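Local coordinates for protein soluble lytic murein transglycosylase (Pseudomonas aeruginosa, PDB 5OHU) that cleaves the glycan strands of peptidoglycan as a lytic transglycosylase, contributing to both exolytic and endolytic turnover of the bacterial cell wall, at residues 292-295 with 296-299; 306-309 with 310-314; 315-319 with 320-324; 253-256 with 257-261. All coordinates share one frame; numbering follows the deposited sequence.

Contact 1 (292-295 with 296-299); sequences RALP and LMTQ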
loop_
_atom_site.group_PDB
_atom_site.type_symbol
_atom_site.label_atom_id
_atom_site.label_comp_id
_atom_site.label_asym_id
_atom_site.label_seq_id
_atom_site.Cartn_x
_atom_site.Cartn_y
_atom_site.Cartn_z
ATOM N N ARG A 292 15.101 26.277 -1.133
ATOM C CA ARG A 292 15.577 26.321 0.242
ATOM C C ARG A 292 15.673 24.922 0.849
ATOM O O ARG A 292 16.408 24.734 1.815
ATOM C CB ARG A 292 14.671 27.237 1.081
ATOM C CG ARG A 292 14.898 28.724 0.799
ATOM C CD ARG A 292 13.925 29.611 1.586
ATOM N NE ARG A 292 12.579 29.569 1.031
ATOM C CZ ARG A 292 11.560 30.299 1.474
ATOM N NH1 ARG A 292 11.731 31.133 2.495
ATOM N NH2 ARG A 292 10.372 30.170 0.897
ATOM N N ALA A 293 14.974 23.928 0.281
ATOM C CA ALA A 293 15.078 22.555 0.782
ATOM C C ALA A 293 16.492 22.009 0.642
ATOM O O ALA A 293 16.971 21.285 1.521
ATOM C CB ALA A 293 14.092 21.655 0.039
ATOM N N LEU A 294 17.176 22.350 -0.450
ATOM C CA LEU A 294 18.469 21.731 -0.752
ATOM C C LEU A 294 19.542 21.989 0.289
ATOM O O LEU A 294 20.225 21.026 0.668
ATOM C CB LEU A 294 18.968 22.187 -2.125
ATOM C CG LEU A 294 18.240 21.577 -3.310
ATOM C CD1 LEU A 294 18.661 22.315 -4.554
ATOM C CD2 LEU A 294 18.561 20.090 -3.425
ATOM N N PRO A 295 19.804 23.227 0.746
ATOM C CA PRO A 295 20.847 23.384 1.786
ATOM C C PRO A 295 20.490 22.670 3.073
ATOM O O PRO A 295 21.338 22.018 3.697
ATOM C CB PRO A 295 20.935 24.912 1.979
ATOM C CG PRO A 295 20.394 25.501 0.675
ATOM C CD PRO A 295 19.304 24.533 0.265
ATOM N N LEU A 296 19.223 22.752 3.464
ATOM C CA LEU A 296 18.747 22.063 4.653
ATOM C C LEU A 296 18.942 20.549 4.540
ATOM O O LEU A 296 19.464 19.905 5.458
ATOM C CB LEU A 296 17.272 22.410 4.859
ATOM C CG LEU A 296 16.645 21.890 6.126
ATOM C CD1 LEU A 296 17.378 22.538 7.284
ATOM C CD2 LEU A 296 15.120 22.146 6.179
ATOM N N MET A 297 18.503 19.960 3.432
ATOM C CA MET A 297 18.618 18.513 3.281
ATOM C C MET A 297 20.078 18.096 3.198
ATOM O O MET A 297 20.466 17.062 3.738
ATOM C CB MET A 297 17.857 18.048 2.032
ATOM C CG MET A 297 16.337 18.238 2.060
ATOM S SD MET A 297 15.479 17.635 0.570
ATOM C CE MET A 297 16.293 18.602 -0.684
ATOM N N THR A 298 20.901 18.898 2.523
ATOM C CA THR A 298 22.319 18.593 2.384
ATOM C C THR A 298 23.022 18.615 3.738
ATOM O O THR A 298 23.887 17.775 4.015
ATOM C CB THR A 298 22.951 19.601 1.420
ATOM O OG1 THR A 298 22.306 19.502 0.146
ATOM C CG2 THR A 298 24.447 19.355 1.248
ATOM N N GLN A 299 22.659 19.564 4.594
ATOM C CA GLN A 299 23.281 19.672 5.904
ATOM C C GLN A 299 22.799 18.585 6.864
ATOM O O GLN A 299 23.571 18.123 7.714
ATOM C CB GLN A 299 22.995 21.060 6.479
ATOM C CG GLN A 299 23.474 21.287 7.899
ATOM C CD GLN A 299 24.972 21.485 7.972
ATOM O OE1 GLN A 299 25.623 21.749 6.960
ATOM N NE2 GLN A 299 25.527 21.360 9.169
#
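M297 turns its terminal methyl back over A293, with CE 3.8 Å from A293 CB, and the same methyl reaches L294, where CE is 3.9 Å from L294 CD2. The bend that brings it there is the last torsion, chi3 -58°, which follows an extended middle of the chain. M297 CG also passes A293 O at 3.2 Å, beside the backbone bond in which M297 N gives its hydrogen to that oxygen at 2.8 Å. In this turn of alpha-helix 293-300, the N-H groups of M297, T298 and Q299 each bond to the carbonyl four residues back. L294 O receives two hydrogens from the same residue: T298 N at 2.9 Å and T298 OG1 at 2.6 Å come to it from opposite faces of its carbonyl plane. The hydroxyl can do so because OG1 stands beside T298's own backbone N, chi1 -60°. P295, with no N-H to offer, still accepts from Q299 N at 2.9 Å through its O. Beyond this turn, L294 packs on R313, L316 and L317 of helix 307-319, whereas L296 faces L257 as well as A278 and I281 of helix 271-287. R292 forms a salt bridge with D290.

Contact 2 (306-309 with 310-314); sequences DNTV and TEWRT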
loop_
_atom_site.group_PDB
_atom_site.type_symbol
_atom_site.label_atom_id
_atom_site.label_comp_id
_atom_site.label_asym_id
_atom_site.label_seq_id
_atom_site.Cartn_x
_atom_site.Cartn_y
_atom_site.Cartn_z
ATOM N N ASP A 306 18.909 8.603 4.431
ATOM C CA ASP A 306 17.458 8.612 4.320
ATOM C C ASP A 306 17.120 8.602 2.831
ATOM O O ASP A 306 17.293 9.612 2.133
ATOM C CB ASP A 306 16.892 9.830 5.045
ATOM C CG ASP A 306 15.402 9.806 5.150
ATOM O OD1 ASP A 306 14.733 9.415 4.176
ATOM O OD2 ASP A 306 14.888 10.209 6.209
ATOM N N ASN A 307 16.652 7.447 2.344
ATOM C CA ASN A 307 16.422 7.275 0.914
ATOM C C ASN A 307 15.361 8.237 0.398
ATOM O O ASN A 307 15.477 8.745 -0.720
ATOM C CB ASN A 307 16.009 5.837 0.619
ATOM C CG ASN A 307 17.178 4.870 0.645
ATOM O OD1 ASN A 307 18.330 5.246 0.873
ATOM N ND2 ASN A 307 16.880 3.609 0.419
ATOM N N THR A 308 14.308 8.483 1.186
ATOM C CA THR A 308 13.292 9.440 0.766
ATOM C C THR A 308 13.892 10.831 0.580
ATOM O O THR A 308 13.559 11.535 -0.381
ATOM C CB THR A 308 12.151 9.477 1.779
ATOM O OG1 THR A 308 11.643 8.151 1.945
ATOM C CG2 THR A 308 11.003 10.390 1.261
ATOM N N VAL A 309 14.809 11.230 1.469
ATOM C CA VAL A 309 15.426 12.546 1.340
ATOM C C VAL A 309 16.396 12.571 0.171
ATOM O O VAL A 309 16.535 13.594 -0.507
ATOM C CB VAL A 309 16.126 12.957 2.657
ATOM C CG1 VAL A 309 16.892 14.265 2.474
ATOM C CG2 VAL A 309 15.113 13.074 3.798
ATOM N N THR A 310 17.093 11.466 -0.075
ATOM C CA THR A 310 18.032 11.427 -1.188
ATOM C C THR A 310 17.307 11.575 -2.512
ATOM O O THR A 310 17.757 12.311 -3.395
ATOM C CB THR A 310 18.809 10.112 -1.171
ATOM O OG1 THR A 310 19.454 9.970 0.094
ATOM C CG2 THR A 310 19.849 10.099 -2.257
ATOM N N GLU A 311 16.185 10.877 -2.663
ATOM C CA GLU A 311 15.440 10.915 -3.912
ATOM C C GLU A 311 14.809 12.285 -4.134
ATOM O O GLU A 311 14.754 12.768 -5.268
ATOM C CB GLU A 311 14.363 9.820 -3.916
ATOM C CG GLU A 311 14.896 8.394 -3.982
ATOM C CD GLU A 311 13.835 7.367 -4.400
ATOM O OE1 GLU A 311 12.796 7.272 -3.704
ATOM O OE2 GLU A 311 14.043 6.640 -5.406
ATOM N N TRP A 312 14.324 12.924 -3.067
ATOM C CA TRP A 312 13.682 14.219 -3.262
ATOM C C TRP A 312 14.705 15.321 -3.420
ATOM O O TRP A 312 14.447 16.307 -4.109
ATOM C CB TRP A 312 12.691 14.502 -2.136
ATOM C CG TRP A 312 11.414 14.022 -2.620
ATOM C CD1 TRP A 312 10.814 12.826 -2.335
ATOM C CD2 TRP A 312 10.591 14.668 -3.587
ATOM N NE1 TRP A 312 9.647 12.702 -3.055
ATOM C CE2 TRP A 312 9.492 13.816 -3.836
ATOM C CE3 TRP A 312 10.678 15.888 -4.273
ATOM C CZ2 TRP A 312 8.467 14.160 -4.712
ATOM C CZ3 TRP A 312 9.660 16.225 -5.167
ATOM C CH2 TRP A 312 8.566 15.364 -5.368
ATOM N N ARG A 313 15.880 15.150 -2.838
ATOM C CA ARG A 313 17.000 16.028 -3.149
ATOM C C ARG A 313 17.352 15.950 -4.631
ATOM O O ARG A 313 17.552 16.974 -5.297
ATOM C CB ARG A 313 18.207 15.651 -2.284
ATOM C CG ARG A 313 19.204 16.776 -2.118
ATOM C CD ARG A 313 20.576 16.317 -1.615
ATOM N NE ARG A 313 20.510 15.682 -0.310
ATOM C CZ ARG A 313 21.577 15.287 0.380
ATOM N NH1 ARG A 313 21.412 14.717 1.564
ATOM N NH2 ARG A 313 22.798 15.473 -0.102
ATOM N N THR A 314 17.402 14.726 -5.184
ATOM C CA THR A 314 17.715 14.576 -6.610
ATOM C C THR A 314 16.566 15.064 -7.486
ATOM O O THR A 314 16.794 15.740 -8.498
ATOM C CB THR A 314 18.049 13.121 -6.966
ATOM O OG1 THR A 314 18.932 12.551 -5.982
ATOM C CG2 THR A 314 18.749 13.065 -8.336
HETATM O O HOH W 1 19.883 7.366 0.645
#
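D306 O is gripped twice by T310. T310 N donates to it at 2.9 Å, nearly in line with the carbonyl, and T310 OG1 donates at 3.0 Å from well above the carbonyl plane (51° out of it). With OG1 placed beside its own backbone N (chi1 -56°), the hydroxyl lies over the preceding turn and also takes a hydrogen from a water at 2.7 Å. That water gives its second hydrogen to N307 OD1 at 2.6 Å, bridging the two side chains, while N307 ND2 is hydrogen-bonded to D336 OD2. D306 is the N-cap of helix 307-319: its OD1 accepts from V309 N at 3.3 Å, met from above the carboxylate plane. The threonine pattern recurs one turn on, where T314 N and T314 OG1 reach T310 O from opposite faces of its plane, the hydroxyl at 2.9 Å. At the side of the helix, T308 O lies at the edge of the W312 ring and in its plane, 3.6 Å from W312 CD1. Beyond the turn, E311 OE2 forms a salt bridge with R342 NH1 and accepts a hydrogen bond from W343 NE1. In the helical stack, V309 and R313 pack on helix 293-300, T308 and W312 on L283 of helix 271-287, and N307, T310 and E311 on L337 of helix 335-338.

Contact 3 (315-319 with 320-324); sequences RLLLR and LGRWD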
loop_
_atom_site.group_PDB
_atom_site.type_symbol
_atom_site.label_atom_id
_atom_site.label_comp_id
_atom_site.label_asym_id
_atom_site.label_seq_id
_atom_site.Cartn_x
_atom_site.Cartn_y
_atom_site.Cartn_z
ATOM N N ARG A 315 15.324 14.739 -7.108
ATOM C CA ARG A 315 14.166 15.206 -7.865
ATOM C C ARG A 315 14.130 16.728 -7.926
ATOM O O ARG A 315 13.871 17.316 -8.984
ATOM C CB ARG A 315 12.878 14.662 -7.240
ATOM C CG ARG A 315 12.620 13.198 -7.575
ATOM C CD ARG A 315 11.470 12.571 -6.780
ATOM N NE ARG A 315 11.287 11.208 -7.259
ATOM C CZ ARG A 315 10.964 10.162 -6.512
ATOM N NH1 ARG A 315 10.751 10.301 -5.210
ATOM N NH2 ARG A 315 10.852 8.968 -7.078
ATOM N N LEU A 316 14.413 17.379 -6.800
ATOM C CA LEU A 316 14.367 18.828 -6.751
ATOM C C LEU A 316 15.433 19.431 -7.660
ATOM O O LEU A 316 15.165 20.393 -8.384
ATOM C CB LEU A 316 14.537 19.296 -5.304
ATOM C CG LEU A 316 14.562 20.802 -5.014
ATOM C CD1 LEU A 316 13.349 21.503 -5.607
ATOM C CD2 LEU A 316 14.604 21.055 -3.522
ATOM N N LEU A 317 16.640 18.857 -7.662
ATOM C CA LEU A 317 17.667 19.340 -8.581
ATOM C C LEU A 317 17.204 19.206 -10.024
ATOM O O LEU A 317 17.454 20.089 -10.849
ATOM C CB LEU A 317 18.980 18.584 -8.355
ATOM C CG LEU A 317 19.672 18.911 -7.026
ATOM C CD1 LEU A 317 20.725 17.869 -6.680
ATOM C CD2 LEU A 317 20.289 20.326 -7.101
ATOM N N LEU A 318 16.525 18.106 -10.344
ATOM C CA LEU A 318 16.012 17.921 -11.697
ATOM C C LEU A 318 14.930 18.948 -12.011
ATOM O O LEU A 318 14.905 19.518 -13.104
ATOM C CB LEU A 318 15.462 16.501 -11.866
ATOM C CG LEU A 318 16.447 15.322 -11.792
ATOM C CD1 LEU A 318 15.639 14.045 -11.742
ATOM C CD2 LEU A 318 17.417 15.271 -12.964
ATOM N N ARG A 319 14.026 19.199 -11.065
ATOM C CA ARG A 319 13.013 20.220 -11.306
ATOM C C ARG A 319 13.654 21.586 -11.518
ATOM O O ARG A 319 13.129 22.412 -12.270
ATOM C CB ARG A 319 12.021 20.282 -10.148
ATOM C CG ARG A 319 10.795 21.162 -10.427
ATOM C CD ARG A 319 9.701 20.420 -11.174
ATOM N NE ARG A 319 8.477 21.222 -11.207
ATOM C CZ ARG A 319 7.255 20.742 -11.426
ATOM N NH1 ARG A 319 7.061 19.446 -11.621
ATOM N NH2 ARG A 319 6.224 21.563 -11.448
ATOM N N LEU A 320 14.789 21.843 -10.886
ATOM C CA LEU A 320 15.403 23.150 -11.021
ATOM C C LEU A 320 16.339 23.232 -12.211
ATOM O O LEU A 320 16.956 24.281 -12.416
ATOM C CB LEU A 320 16.162 23.521 -9.746
ATOM C CG LEU A 320 15.216 23.739 -8.551
ATOM C CD1 LEU A 320 15.987 23.529 -7.247
ATOM C CD2 LEU A 320 14.532 25.104 -8.588
ATOM N N GLY A 321 16.472 22.154 -12.981
ATOM C CA GLY A 321 17.396 22.163 -14.095
ATOM C C GLY A 321 18.860 22.125 -13.716
ATOM O O GLY A 321 19.705 22.552 -14.508
ATOM N N ARG A 322 19.192 21.630 -12.524
ATOM C CA ARG A 322 20.584 21.570 -12.069
ATOM C C ARG A 322 21.185 20.190 -12.359
ATOM O O ARG A 322 21.430 19.353 -11.474
ATOM C CB ARG A 322 20.651 21.969 -10.595
ATOM C CG ARG A 322 20.400 23.516 -10.454
ATOM C CD ARG A 322 20.047 24.016 -9.046
ATOM N NE ARG A 322 21.106 23.788 -8.060
ATOM C CZ ARG A 322 21.077 24.227 -6.800
ATOM N NH1 ARG A 322 20.055 24.950 -6.359
ATOM N NH2 ARG A 322 22.073 23.941 -5.974
ATOM N N TRP A 323 21.458 19.980 -13.651
ATOM C CA TRP A 323 21.838 18.655 -14.138
ATOM C C TRP A 323 23.182 18.192 -13.573
ATOM O O TRP A 323 23.318 17.024 -13.185
ATOM C CB TRP A 323 21.902 18.663 -15.661
ATOM C CG TRP A 323 20.842 19.442 -16.330
ATOM C CD1 TRP A 323 21.026 20.429 -17.271
ATOM C CD2 TRP A 323 19.417 19.274 -16.193
ATOM N NE1 TRP A 323 19.812 20.895 -17.702
ATOM C CE2 TRP A 323 18.812 20.209 -17.058
ATOM C CE3 TRP A 323 18.598 18.425 -15.417
ATOM C CZ2 TRP A 323 17.431 20.337 -17.169
ATOM C CZ3 TRP A 323 17.196 18.549 -15.522
ATOM C CH2 TRP A 323 16.632 19.506 -16.395
ATOM N N ASP A 324 24.193 19.072 -13.559
ATOM C CA ASP A 324 25.518 18.725 -13.025
ATOM C C ASP A 324 25.406 18.137 -11.625
ATOM O O ASP A 324 25.950 17.068 -11.328
ATOM C CB ASP A 324 26.408 19.973 -12.960
ATOM C CG ASP A 324 26.935 20.410 -14.301
ATOM O OD1 ASP A 324 27.230 19.551 -15.153
ATOM O OD2 ASP A 324 27.070 21.635 -14.487
#
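Helix 307-319 stops where G321 turns to positive phi (72°), and two backbone bonds fold back into its last turn. They define a Schellman motif: R322 N donates to L317 O at 2.9 Å, and G321 N donates to L318 O at 3.1 Å, the latter from far above the carbonyl plane. The side-chain contact usual between the two residues joined by the longer bond is made here by a leucine and an arginine. L317 CD2 lies over one face of the R322 guanidinium, 3.7 Å from R322 NE, and the two side chains run across each other at a slant. R322 NH2 forms a salt bridge with E325, which should help to hold that face against the leucine. R322 is also the N-cap of helix 323-330, so only L320, G321 and R322 lie between the two helices. L316 and L320 run alongside each other in the same direction, L316 CD1 being 3.7 Å from L320 CD1. R319 leads away from the turn: its guanidinium bonds to T601 OG1 and W586 O, linking this helix end to the region of the transglycosylase SLT domain. W323 meets L318 at about a right angle, W323 CZ3 being 4.2 Å from L318 CD2, and G321 O sits 3.5 Å above the plane of the W323 ring, displaced from the ring centre.

Contact 4 (253-256 with 257-261); sequences PEKA and LSLLD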
loop_
_atom_site.group_PDB
_atom_site.type_symbol
_atom_site.label_atom_id
_atom_site.label_comp_id
_atom_site.label_asym_id
_atom_site.label_seq_id
_atom_site.Cartn_x
_atom_site.Cartn_y
_atom_site.Cartn_z
ATOM N N PRO A 253 5.287 24.434 5.149
ATOM C CA PRO A 253 6.718 24.208 5.415
ATOM C C PRO A 253 7.528 25.493 5.490
ATOM O O PRO A 253 8.550 25.537 6.192
ATOM C CB PRO A 253 7.162 23.336 4.233
ATOM C CG PRO A 253 6.139 23.611 3.164
ATOM C CD PRO A 253 4.852 23.839 3.875
ATOM N N GLU A 254 7.101 26.544 4.786
ATOM C CA GLU A 254 7.814 27.818 4.865
ATOM C C GLU A 254 7.695 28.425 6.253
ATOM O O GLU A 254 8.696 28.881 6.816
ATOM C CB GLU A 254 7.305 28.808 3.810
ATOM C CG GLU A 254 7.471 28.327 2.366
ATOM C CD GLU A 254 6.368 27.358 1.919
ATOM O OE1 GLU A 254 6.308 27.051 0.695
ATOM O OE2 GLU A 254 5.549 26.925 2.782
ATOM N N LYS A 255 6.480 28.431 6.827
ATOM C CA LYS A 255 6.331 28.912 8.194
ATOM C C LYS A 255 7.096 28.023 9.172
ATOM O O LYS A 255 7.720 28.518 10.115
ATOM C CB LYS A 255 4.849 28.988 8.577
ATOM C CG LYS A 255 4.623 29.564 9.968
ATOM C CD LYS A 255 3.323 29.059 10.596
ATOM C CE LYS A 255 2.173 30.096 10.559
ATOM N NZ LYS A 255 2.485 31.355 11.298
ATOM N N ALA A 256 7.079 26.707 8.947
ATOM C CA ALA A 256 7.791 25.797 9.829
ATOM C C ALA A 256 9.289 26.063 9.807
ATOM O O ALA A 256 9.955 25.995 10.845
ATOM C CB ALA A 256 7.493 24.353 9.426
ATOM N N LEU A 257 9.834 26.360 8.630
ATOM C CA LEU A 257 11.262 26.634 8.513
ATOM C C LEU A 257 11.646 27.917 9.243
ATOM O O LEU A 257 12.661 27.956 9.952
ATOM C CB LEU A 257 11.662 26.720 7.033
ATOM C CG LEU A 257 13.162 26.929 6.787
ATOM C CD1 LEU A 257 13.943 25.869 7.543
ATOM C CD2 LEU A 257 13.490 26.872 5.323
ATOM N N SER A 258 10.857 28.983 9.074
ATOM C CA SER A 258 11.131 30.208 9.823
ATOM C C SER A 258 11.149 29.941 11.318
ATOM O O SER A 258 11.968 30.510 12.048
ATOM C CB SER A 258 10.086 31.284 9.517
ATOM O OG SER A 258 10.205 31.726 8.195
ATOM N N LEU A 259 10.238 29.092 11.797
ATOM C CA LEU A 259 10.134 28.906 13.238
ATOM C C LEU A 259 11.267 28.038 13.758
ATOM O O LEU A 259 11.790 28.284 14.857
ATOM C CB LEU A 259 8.773 28.326 13.597
ATOM C CG LEU A 259 7.666 29.363 13.383
ATOM C CD1 LEU A 259 6.298 28.697 13.522
ATOM C CD2 LEU A 259 7.813 30.487 14.406
ATOM N N LEU A 260 11.653 27.021 12.986
ATOM C CA LEU A 260 12.869 26.274 13.293
ATOM C C LEU A 260 14.058 27.213 13.404
ATOM O O LEU A 260 14.862 27.099 14.336
ATOM C CB LEU A 260 13.125 25.216 12.219
ATOM C CG LEU A 260 14.438 24.448 12.387
ATOM C CD1 LEU A 260 14.429 23.675 13.698
ATOM C CD2 LEU A 260 14.696 23.501 11.205
ATOM N N ASP A 261 14.148 28.196 12.497
ATOM C CA ASP A 261 15.276 29.119 12.536
ATOM C C ASP A 261 15.253 29.953 13.808
ATOM O O ASP A 261 16.312 30.320 14.327
ATOM C CB ASP A 261 15.281 30.004 11.280
ATOM C CG ASP A 261 15.614 29.215 10.020
ATOM O OD1 ASP A 261 16.161 28.095 10.153
ATOM O OD2 ASP A 261 15.335 29.704 8.902
#
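The flat peptide carbonyl of K255 accepts from L259 N at 3.1 Å, and L259 CG, set beside its own backbone N, lies 3.4 Å from the same K255 O. The next carbonyl is used in the same way, with L260 N donating to A256 O at 2.9 Å. E254 O accepts from S258 N at 3.1 Å, and P253 O accepts from L257 N at 2.9 Å. Among the side chains, K255 and L259 run alongside each other in the same direction, K255 CG touching L259 CD1 at 4.0 Å. L259 therefore touches both the carbonyl oxygen and the aliphatic stem of K255. The ammonium end of K255 bends off to S225 OG, leaving the methylene part of the chain to pack here and on L248 of helix 235-251. The proline ring of P253 rests on S284, L285 and R288, and A256 touches I281. Four successive bonds from residue i+4 back to residue i make this a regular alpha-helical start, held between helices 235-251 and 271-287, an arrangement consistent with the ring-like alpha-superhelical domain known from Slt70.

Overall arrangement
From the N terminus the order is contact 4, contact 1, contact 2, contact 3. Each is a single stretch of helix or helix end, so none encloses or crosses another, and they run in series. Contact 4, on helix 253-263, touches contact 1 where L257 CD1 approaches L296 CD2 and E254 lies by R292. Contact 1, on helix 293-300, packs against contact 2 through M297 CB on V309 CG1 and against contact 3 through A293 CB on L316 CD2. Contacts 2 and 3 share helix 307-319, one at its start, the other at its end. Contacts 2 and 4 do not touch, their nearest atoms being about 12 Å apart; helix 293-300 lies between them.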